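Local coordinates for protein AbyA5 (PDB 4YWF) that catalyses elimination of acetate in spirotetronate biosynthesis, acting as an esterase-like lyase of the alpha/beta-hydrolase superfamily, at residues A239-A244 and V296-S301; D288-R293 and H318-R323; I325-V330 and P338-W343. The protein carries 4 engineered substitutions. One frame throughout, in Å; residues are numbered along the deposited sequence.

Interaction 1. Residues A239-A244 and V296-S301; sequences AGAPVA and VAYVAS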
loop_
_atom_site.group_PDB
_atom_site.type_symbol
_atom_site.label_atom_id
_atom_site.label_comp_id
_atom_site.label_asym_id
_atom_site.label_seq_id
_atom_site.Cartn_x
_atom_site.Cartn_y
_atom_site.Cartn_z
ATOM N N ALA A 239 -1.105 -8.867 1.772
ATOM C CA ALA A 239 -1.288 -9.644 0.567
ATOM C C ALA A 239 0.022 -9.506 -0.097
ATOM O O ALA A 239 0.463 -8.404 -0.312
ATOM C CB ALA A 239 -2.424 -9.081 -0.324
ATOM N N GLY A 240 0.713 -10.606 -0.316
ATOM C CA GLY A 240 1.968 -10.548 -1.077
ATOM C C GLY A 240 3.143 -9.858 -0.423
ATOM O O GLY A 240 4.002 -9.289 -1.115
ATOM N N ALA A 241 3.199 -9.862 0.904
ATOM C CA ALA A 241 4.251 -9.154 1.600
ATOM C C ALA A 241 5.520 -9.917 1.409
ATOM O O ALA A 241 5.524 -11.156 1.534
ATOM C CB ALA A 241 3.947 -8.983 3.115
ATOM N N PRO A 242 6.638 -9.213 1.127
ATOM C CA PRO A 242 7.915 -9.985 1.136
ATOM C C PRO A 242 8.403 -10.312 2.577
ATOM O O PRO A 242 8.020 -9.629 3.540
ATOM C CB PRO A 242 8.902 -9.019 0.423
ATOM C CG PRO A 242 8.343 -7.655 0.742
ATOM C CD PRO A 242 6.833 -7.816 0.757
ATOM N N VAL A 243 9.245 -11.328 2.773
ATOM C CA VAL A 243 9.612 -11.747 4.145
ATOM C C VAL A 243 11.134 -11.960 4.355
ATOM O O VAL A 243 11.757 -11.209 5.100
ATOM C CB VAL A 243 8.894 -13.016 4.543
ATOM C CG1 VAL A 243 9.282 -13.370 5.964
ATOM C CG2 VAL A 243 7.375 -12.844 4.358
ATOM N N ALA A 244 11.718 -12.934 3.664
ATOM C CA ALA A 244 13.143 -13.212 3.833
ATOM C C ALA A 244 13.850 -13.498 2.551
ATOM O O ALA A 244 14.893 -12.866 2.223
ATOM C CB ALA A 244 13.329 -14.415 4.808
ATOM N N VAL A 296 -2.096 -12.227 12.236
ATOM C CA VAL A 296 -1.589 -11.891 10.949
ATOM C C VAL A 296 -2.302 -12.678 9.907
ATOM O O VAL A 296 -2.338 -13.900 9.962
ATOM C CB VAL A 296 -0.090 -12.190 10.803
ATOM C CG1 VAL A 296 0.353 -11.803 9.419
ATOM C CG2 VAL A 296 0.706 -11.452 11.855
ATOM N N ALA A 297 -2.850 -11.962 8.945
ATOM C CA ALA A 297 -3.576 -12.541 7.794
ATOM C C ALA A 297 -2.824 -12.160 6.526
ATOM O O ALA A 297 -2.298 -11.048 6.445
ATOM C CB ALA A 297 -5.031 -11.995 7.764
ATOM N N TYR A 298 -2.741 -13.106 5.572
ATOM C CA TYR A 298 -1.951 -12.955 4.382
ATOM C C TYR A 298 -2.588 -13.616 3.155
ATOM O O TYR A 298 -2.857 -14.844 3.097
ATOM C CB TYR A 298 -0.559 -13.549 4.697
ATOM C CG TYR A 298 0.513 -13.415 3.666
ATOM C CD1 TYR A 298 0.435 -14.060 2.435
ATOM C CD2 TYR A 298 1.644 -12.670 3.938
ATOM C CE1 TYR A 298 1.457 -13.941 1.504
ATOM C CE2 TYR A 298 2.649 -12.504 3.029
ATOM C CZ TYR A 298 2.562 -13.131 1.808
ATOM O OH TYR A 298 3.616 -12.979 0.926
ATOM N N VAL A 299 -2.797 -12.836 2.150
ATOM C CA VAL A 299 -3.284 -13.352 0.866
ATOM C C VAL A 299 -2.070 -13.601 -0.033
ATOM O O VAL A 299 -1.385 -12.665 -0.449
ATOM C CB VAL A 299 -4.222 -12.400 0.124
ATOM C CG1 VAL A 299 -4.625 -13.066 -1.217
ATOM C CG2 VAL A 299 -5.468 -12.052 0.932
ATOM N N ALA A 300 -1.858 -14.869 -0.377
ATOM C CA ALA A 300 -0.776 -15.257 -1.229
ATOM C C ALA A 300 -1.315 -15.529 -2.676
ATOM O O ALA A 300 -2.437 -15.983 -2.877
ATOM C CB ALA A 300 -0.095 -16.484 -0.682
ATOM N N SER A 301 -0.493 -15.189 -3.651
ATOM C CA SER A 301 -0.758 -15.392 -5.107
ATOM C C SER A 301 0.105 -16.562 -5.551
ATOM O O SER A 301 1.319 -16.455 -5.496
ATOM C CB SER A 301 -0.398 -14.133 -5.862
ATOM O OG SER A 301 -1.337 -13.108 -5.493
#
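Y298 swings its ring out from strand 296-301 with CG anti to the backbone N (chi1 -175°), which carries the phenol across the chain at G240 and A241. The phenol hydroxyl donates to the backbone carbonyl of A241, Y298 OH lying 2.7 Å from A241 O. That oxygen sits in the plane of the ring at its edge, and the angle at the carbonyl, C=O...OH, is 130°. On the ring, beside the hydroxyl-bearing carbon, Y298 CE2 touches the methyl A241 CB at 3.8 Å, while the N of G240 stands over one face of the ring. A phenylalanine here would probably leave the A241 carbonyl without its hydroxyl mate and the loop less firmly held.

One residue along, the main chains meet. A239 and V299 form a parallel bridge with their CA atoms 4.2 Å apart, and G240 N gives a bent hydrogen bond (131° at the hydrogen) to V299 O at 2.9 Å. The same V299 O receives a CA-H...O contact from A239 CA at 3.2 Å. A239 and V299 project to the same face of the sheet, where their CB atoms touch at 3.8 Å and W343 of helix 337-351 packs on V299. G240, at positive phi, then turns the chain away from the sheet. P312 and L315 of helix 310-318 also pack on Y298. Here two neighbouring parallel strands part at the C-terminal end of the alpha/beta-hydrolase sheet, where loops of this fold usually build the active site.

Interaction 2. Residues D288-R293 and H318-R323; sequences DLAGVR and HVRDFR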
loop_
_atom_site.group_PDB
_atom_site.type_symbol
_atom_site.label_atom_id
_atom_site.label_comp_id
_atom_site.label_asym_id
_atom_site.label_seq_id
_atom_site.Cartn_x
_atom_site.Cartn_y
_atom_site.Cartn_z
ATOM N N ASP A 288 12.369 -12.941 14.512
ATOM C CA ASP A 288 11.546 -11.763 14.242
ATOM C C ASP A 288 10.080 -12.177 14.234
ATOM O O ASP A 288 9.236 -11.509 14.868
ATOM C CB ASP A 288 11.921 -11.127 12.903
ATOM C CG ASP A 288 13.312 -10.411 12.952
ATOM O OD1 ASP A 288 13.719 -10.017 14.061
ATOM O OD2 ASP A 288 14.000 -10.290 11.895
ATOM N N LEU A 289 9.805 -13.290 13.538
ATOM C CA LEU A 289 8.447 -13.764 13.245
ATOM C C LEU A 289 7.808 -14.361 14.459
ATOM O O LEU A 289 6.666 -14.094 14.701
ATOM C CB LEU A 289 8.419 -14.750 12.068
ATOM C CG LEU A 289 9.020 -14.184 10.756
ATOM C CD1 LEU A 289 9.004 -15.240 9.679
ATOM C CD2 LEU A 289 8.263 -12.946 10.284
ATOM N N ALA A 290 8.571 -15.139 15.229
ATOM C CA ALA A 290 8.148 -15.621 16.532
ATOM C C ALA A 290 7.853 -14.492 17.484
ATOM O O ALA A 290 7.057 -14.676 18.366
ATOM C CB ALA A 290 9.233 -16.519 17.127
ATOM N N GLY A 291 8.490 -13.318 17.292
ATOM C CA GLY A 291 8.206 -12.101 18.110
ATOM C C GLY A 291 6.922 -11.356 17.772
ATOM O O GLY A 291 6.532 -10.436 18.475
ATOM N N VAL A 292 6.268 -11.714 16.671
ATOM C CA VAL A 292 5.001 -11.059 16.268
ATOM C C VAL A 292 3.893 -11.734 17.018
ATOM O O VAL A 292 3.593 -12.898 16.699
ATOM C CB VAL A 292 4.762 -11.241 14.764
ATOM C CG1 VAL A 292 3.408 -10.707 14.328
ATOM C CG2 VAL A 292 5.893 -10.603 13.956
ATOM N N ARG A 293 3.295 -11.058 18.007
ATOM C CA ARG A 293 2.272 -11.695 18.872
ATOM C C ARG A 293 0.840 -11.152 18.685
ATOM O O ARG A 293 0.067 -10.996 19.626
ATOM C CB ARG A 293 2.640 -11.588 20.336
ATOM C CG ARG A 293 3.454 -12.773 20.813
ATOM C CD ARG A 293 4.893 -12.367 20.969
ATOM N NE ARG A 293 5.734 -13.557 20.982
ATOM C CZ ARG A 293 6.874 -13.685 21.663
ATOM N NH1 ARG A 293 7.362 -12.703 22.415
ATOM N NH2 ARG A 293 7.518 -14.828 21.595
ATOM N N HIS A 318 6.336 -19.981 11.159
ATOM C CA HIS A 318 6.814 -19.239 12.333
ATOM C C HIS A 318 5.827 -18.238 12.992
ATOM O O HIS A 318 5.974 -17.894 14.161
ATOM C CB HIS A 318 8.132 -18.510 11.994
ATOM C CG HIS A 318 9.247 -19.431 11.628
ATOM N ND1 HIS A 318 9.833 -20.301 12.537
ATOM C CD2 HIS A 318 9.894 -19.629 10.456
ATOM C CE1 HIS A 318 10.756 -21.024 11.934
ATOM N NE2 HIS A 318 10.819 -20.626 10.674
ATOM N N VAL A 319 4.816 -17.766 12.282
ATOM C CA VAL A 319 3.912 -16.800 12.878
ATOM C C VAL A 319 2.848 -17.584 13.624
ATOM O O VAL A 319 2.247 -18.439 13.052
ATOM C CB VAL A 319 3.297 -15.900 11.808
ATOM C CG1 VAL A 319 2.128 -15.059 12.381
ATOM C CG2 VAL A 319 4.403 -15.008 11.294
ATOM N N ARG A 320 2.631 -17.273 14.897
ATOM C CA ARG A 320 1.813 -18.097 15.814
ATOM C C ARG A 320 0.369 -18.067 15.439
ATOM O O ARG A 320 -0.268 -19.101 15.387
ATOM C CB ARG A 320 1.928 -17.581 17.276
ATOM C CG ARG A 320 3.340 -17.694 17.851
ATOM C CD ARG A 320 3.673 -16.631 18.913
ATOM N NE ARG A 320 5.106 -16.694 19.189
ATOM C CZ ARG A 320 5.673 -17.243 20.271
ATOM N NH1 ARG A 320 4.953 -17.728 21.289
ATOM N NH2 ARG A 320 7.007 -17.284 20.356
ATOM N N ASP A 321 -0.162 -16.873 15.208
ATOM C CA ASP A 321 -1.551 -16.703 14.850
ATOM C C ASP A 321 -1.573 -16.227 13.403
ATOM O O ASP A 321 -1.425 -15.025 13.152
ATOM C CB ASP A 321 -2.121 -15.661 15.789
ATOM C CG ASP A 321 -3.611 -15.467 15.622
ATOM O OD1 ASP A 321 -4.257 -16.152 14.788
ATOM O OD2 ASP A 321 -4.142 -14.625 16.382
ATOM N N PHE A 322 -1.724 -17.172 12.474
ATOM C CA PHE A 322 -1.544 -16.923 11.048
ATOM C C PHE A 322 -2.745 -17.424 10.260
ATOM O O PHE A 322 -3.176 -18.589 10.406
ATOM C CB PHE A 322 -0.201 -17.537 10.555
ATOM C CG PHE A 322 0.184 -17.103 9.204
ATOM C CD1 PHE A 322 0.496 -15.778 8.950
ATOM C CD2 PHE A 322 0.192 -18.006 8.142
ATOM C CE1 PHE A 322 0.825 -15.359 7.666
ATOM C CE2 PHE A 322 0.530 -17.600 6.870
ATOM C CZ PHE A 322 0.861 -16.268 6.623
ATOM N N ARG A 323 -3.326 -16.538 9.446
ATOM C CA ARG A 323 -4.448 -16.896 8.601
ATOM C C ARG A 323 -4.058 -16.560 7.204
ATOM O O ARG A 323 -3.532 -15.483 6.933
ATOM C CB ARG A 323 -5.685 -16.087 8.968
ATOM C CG ARG A 323 -6.012 -16.085 10.447
ATOM C CD ARG A 323 -5.413 -14.924 11.246
ATOM N NE ARG A 323 -6.559 -14.151 11.572
ATOM C CZ ARG A 323 -7.129 -14.058 12.750
ATOM N NH1 ARG A 323 -6.630 -14.570 13.860
ATOM N NH2 ARG A 323 -8.189 -13.355 12.787
HETATM O O HOH W 1 4.557 -15.383 15.913
HETATM O O HOH W 2 1.131 -14.188 15.846
#
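L289 and H318 meet through their CB atoms, 3.8 Å apart, where two helix-to-loop junctions of the alpha/beta-hydrolase fold lie side by side: the C-terminal part of helix 286-290 and the exit from helix 310-318. V319 extends this apolar patch, with V319 CG2 4.1 Å from L289 CB.

R320 bridges the more exposed side. From CB, CG stands anti to the carbonyl carbon (chi1 -64°), and the chain runs extended to NE. R320 CD passes 3.9 Å from A290 O. R320 NE then donates to A290 O at 2.9 Å, in the carbonyl plane and on a lone pair, though with a bent N-H...O angle of 138°. At the tip, R320 NH2 adds a weak second bond to A290 O at 3.3 Å, so one carbonyl is gripped twice. The face of this guanidinium meets the edge of the R293 group, their planes 88° apart. R293 NH2 and R320 NH2 come within 2.8 Å, but both are donors, so the pair is no bond and its closeness is doubtful.

Water carries the rest: water 1 accepts from R320 N beside L289 O and V292 O, while water 2 donates to V292 O at 2.9 Å and accepts from D321 N at 3.0 Å.

Interaction 3. Residues I325-V330 and P338-W343; sequences ITHDDV and PHTRLW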
loop_
_atom_site.group_PDB
_atom_site.type_symbol
_atom_site.label_atom_id
_atom_site.label_comp_id
_atom_site.label_asym_id
_atom_site.label_seq_id
_atom_site.Cartn_x
_atom_site.Cartn_y
_atom_site.Cartn_z
ATOM N N ILE A 325 -4.803 -17.572 2.796
ATOM C CA ILE A 325 -5.447 -18.142 1.645
ATOM C C ILE A 325 -4.504 -17.924 0.447
ATOM O O ILE A 325 -3.760 -16.944 0.413
ATOM C CB ILE A 325 -6.799 -17.408 1.496
ATOM C CG1 ILE A 325 -7.787 -18.236 0.746
ATOM C CG2 ILE A 325 -6.614 -15.991 0.954
ATOM C CD1 ILE A 325 -9.203 -17.672 0.767
ATOM N N THR A 326 -4.515 -18.820 -0.529
ATOM C CA THR A 326 -3.641 -18.715 -1.670
ATOM C C THR A 326 -4.526 -18.716 -2.938
ATOM O O THR A 326 -5.263 -19.635 -3.163
ATOM C CB THR A 326 -2.632 -19.900 -1.692
ATOM O OG1 THR A 326 -1.574 -19.694 -0.744
ATOM C CG2 THR A 326 -1.988 -20.074 -3.053
ATOM N N HIS A 327 -4.435 -17.720 -3.783
ATOM C CA HIS A 327 -5.154 -17.796 -5.078
ATOM C C HIS A 327 -4.174 -18.341 -6.109
ATOM O O HIS A 327 -3.007 -17.936 -6.136
ATOM C CB HIS A 327 -5.674 -16.447 -5.556
ATOM C CG HIS A 327 -6.540 -15.725 -4.578
ATOM N ND1 HIS A 327 -7.757 -16.211 -4.147
ATOM C CD2 HIS A 327 -6.379 -14.522 -3.972
ATOM C CE1 HIS A 327 -8.301 -15.352 -3.302
ATOM N NE2 HIS A 327 -7.482 -14.324 -3.171
ATOM N N ASP A 328 -4.631 -19.260 -6.955
ATOM C CA ASP A 328 -3.812 -19.733 -8.072
ATOM C C ASP A 328 -3.861 -18.642 -9.161
ATOM O O ASP A 328 -4.642 -18.696 -10.137
ATOM C CB ASP A 328 -4.263 -21.133 -8.543
ATOM C CG ASP A 328 -3.589 -21.559 -9.832
ATOM O OD1 ASP A 328 -2.354 -21.368 -9.961
ATOM O OD2 ASP A 328 -4.323 -22.067 -10.723
ATOM N N ASP A 329 -3.015 -17.628 -8.937
ATOM C CA ASP A 329 -2.983 -16.436 -9.719
ATOM C C ASP A 329 -1.595 -15.783 -9.617
ATOM O O ASP A 329 -0.709 -16.190 -8.786
ATOM C CB ASP A 329 -4.079 -15.487 -9.257
ATOM C CG ASP A 329 -4.385 -14.384 -10.264
ATOM O OD1 ASP A 329 -3.697 -14.365 -11.303
ATOM O OD2 ASP A 329 -5.313 -13.563 -10.036
ATOM N N VAL A 330 -1.394 -14.818 -10.510
ATOM C CA VAL A 330 -0.168 -14.052 -10.560
ATOM C C VAL A 330 -0.165 -12.925 -9.532
ATOM O O VAL A 330 -1.116 -12.728 -8.766
ATOM C CB VAL A 330 0.145 -13.494 -11.960
ATOM C CG1 VAL A 330 0.167 -14.623 -12.986
ATOM C CG2 VAL A 330 -0.860 -12.415 -12.355
ATOM N N PRO A 338 -12.543 -9.422 -5.896
ATOM C CA PRO A 338 -13.763 -9.547 -5.096
ATOM C C PRO A 338 -13.548 -10.386 -3.833
ATOM O O PRO A 338 -13.825 -9.938 -2.701
ATOM C CB PRO A 338 -14.743 -10.207 -6.085
ATOM C CG PRO A 338 -14.335 -9.650 -7.400
ATOM C CD PRO A 338 -12.832 -9.632 -7.332
ATOM N N HIS A 339 -12.994 -11.562 -4.041
ATOM C CA HIS A 339 -12.663 -12.492 -2.996
ATOM C C HIS A 339 -11.627 -11.881 -2.006
ATOM O O HIS A 339 -11.782 -11.994 -0.803
ATOM C CB HIS A 339 -12.116 -13.759 -3.625
ATOM C CG HIS A 339 -11.955 -14.899 -2.670
ATOM N ND1 HIS A 339 -12.074 -14.754 -1.304
ATOM C CD2 HIS A 339 -11.675 -16.206 -2.881
ATOM C CE1 HIS A 339 -11.936 -15.924 -0.717
ATOM N NE2 HIS A 339 -11.669 -16.819 -1.647
ATOM N N THR A 340 -10.589 -11.234 -2.515
ATOM C CA THR A 340 -9.528 -10.698 -1.684
ATOM C C THR A 340 -10.045 -9.549 -0.832
ATOM O O THR A 340 -9.764 -9.497 0.355
ATOM C CB THR A 340 -8.332 -10.208 -2.506
ATOM O OG1 THR A 340 -7.713 -11.319 -3.146
ATOM C CG2 THR A 340 -7.299 -9.495 -1.597
ATOM N N ARG A 341 -10.819 -8.654 -1.425
ATOM C CA ARG A 341 -11.375 -7.511 -0.704
ATOM C C ARG A 341 -12.294 -8.015 0.432
ATOM O O ARG A 341 -12.212 -7.558 1.610
ATOM C CB ARG A 341 -12.175 -6.641 -1.684
ATOM N N LEU A 342 -13.091 -9.030 0.112
ATOM C CA LEU A 342 -13.981 -9.597 1.141
ATOM C C LEU A 342 -13.223 -10.375 2.213
ATOM O O LEU A 342 -13.536 -10.270 3.403
ATOM C CB LEU A 342 -15.098 -10.455 0.526
ATOM C CG LEU A 342 -16.137 -9.533 -0.151
ATOM C CD1 LEU A 342 -17.050 -10.347 -1.053
ATOM C CD2 LEU A 342 -16.941 -8.683 0.826
ATOM N N TRP A 343 -12.225 -11.152 1.834
ATOM C CA TRP A 343 -11.554 -11.977 2.847
ATOM C C TRP A 343 -10.812 -11.084 3.816
ATOM O O TRP A 343 -10.883 -11.306 5.046
ATOM C CB TRP A 343 -10.678 -13.019 2.210
ATOM C CG TRP A 343 -10.048 -14.029 3.123
ATOM C CD1 TRP A 343 -10.543 -15.259 3.427
ATOM C CD2 TRP A 343 -8.735 -13.973 3.730
ATOM N NE1 TRP A 343 -9.641 -15.949 4.213
ATOM C CE2 TRP A 343 -8.522 -15.200 4.392
ATOM C CE3 TRP A 343 -7.710 -13.025 3.740
ATOM C CZ2 TRP A 343 -7.340 -15.481 5.110
ATOM C CZ3 TRP A 343 -6.537 -13.306 4.444
ATOM C CH2 TRP A 343 -6.367 -14.508 5.125
#
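The last strand of the alpha/beta-hydrolase sheet and the helix that follows it pack together here, I325 and H327 of strand 322-327 facing H339, T340 and W343 of helix 337-351. The segment axes run nearly antiparallel, at 166°, and approach to 10.8 Å, as for a helix packed along one face of the sheet, running back against its strand.

I325 supplies the apolar half. Its CG1 branch is directed toward the helix by a first torsion that sets it anti to the backbone N (chi1 -156°), and the extended second torsion then carries CD1 to H339. I325 CG2 sits above the six-membered ring of W343, 4.0 Å from its centroid and close to the ring normal, a CH-pi contact. I325 CD1 passes the pyrrole side, 3.8 Å from W343 CD1. At the far end of the imidazole, H339 NE2 is 3.6 Å from I325 CD1, which thus touches both H339 and W343.

H327 supplies the polar half. H327 NE2 shares a hydrogen bond with T340 OG1 at 3.0 Å, a proton either atom could provide, and the threonine hydroxyl is also bonded to H336 O one turn earlier. The edge of the H327 ring points at the face of H339, with H327 CE1 3.5 Å from H339 CD2. The ring centroids are 5.0 Å apart and the planes 64° apart, an offset edge-to-face pair. H336 stacks on H327 as well. The contact buries H339 ND1, for which the model has no partner.

At the end of the strand the chain turns a corner at D328 and D329, where D329 OD2 bonds to the N of A335. This strand-loop-helix unit is typical of alpha/beta hydrolases, in which the loop after the last strand usually carries the catalytic histidine.

Strands 296-301 and 322-327, neighbours in the sheet, tie all three interactions together. Interactions 1 and 2, centres about 13 Å apart, join through probable hydrogen bonds, Y298 N to R323 O and V296 O to R323 N, both 2.9 Å. Interaction 3, its centre about 11 Å from that of interaction 1, continues the ladder: A300 N to I325 O is 2.9 Å and A300 O to H327 N 2.8 Å. Interactions 2 and 3, centres about 21 Å apart, share strand 322-327 and meet where R323 O lies 3.5 Å from W343 CH2. Interactions 1 and 3 reach the C-terminal strand ends, where this fold usually places its active site; interaction 2 lies toward the opposite ends.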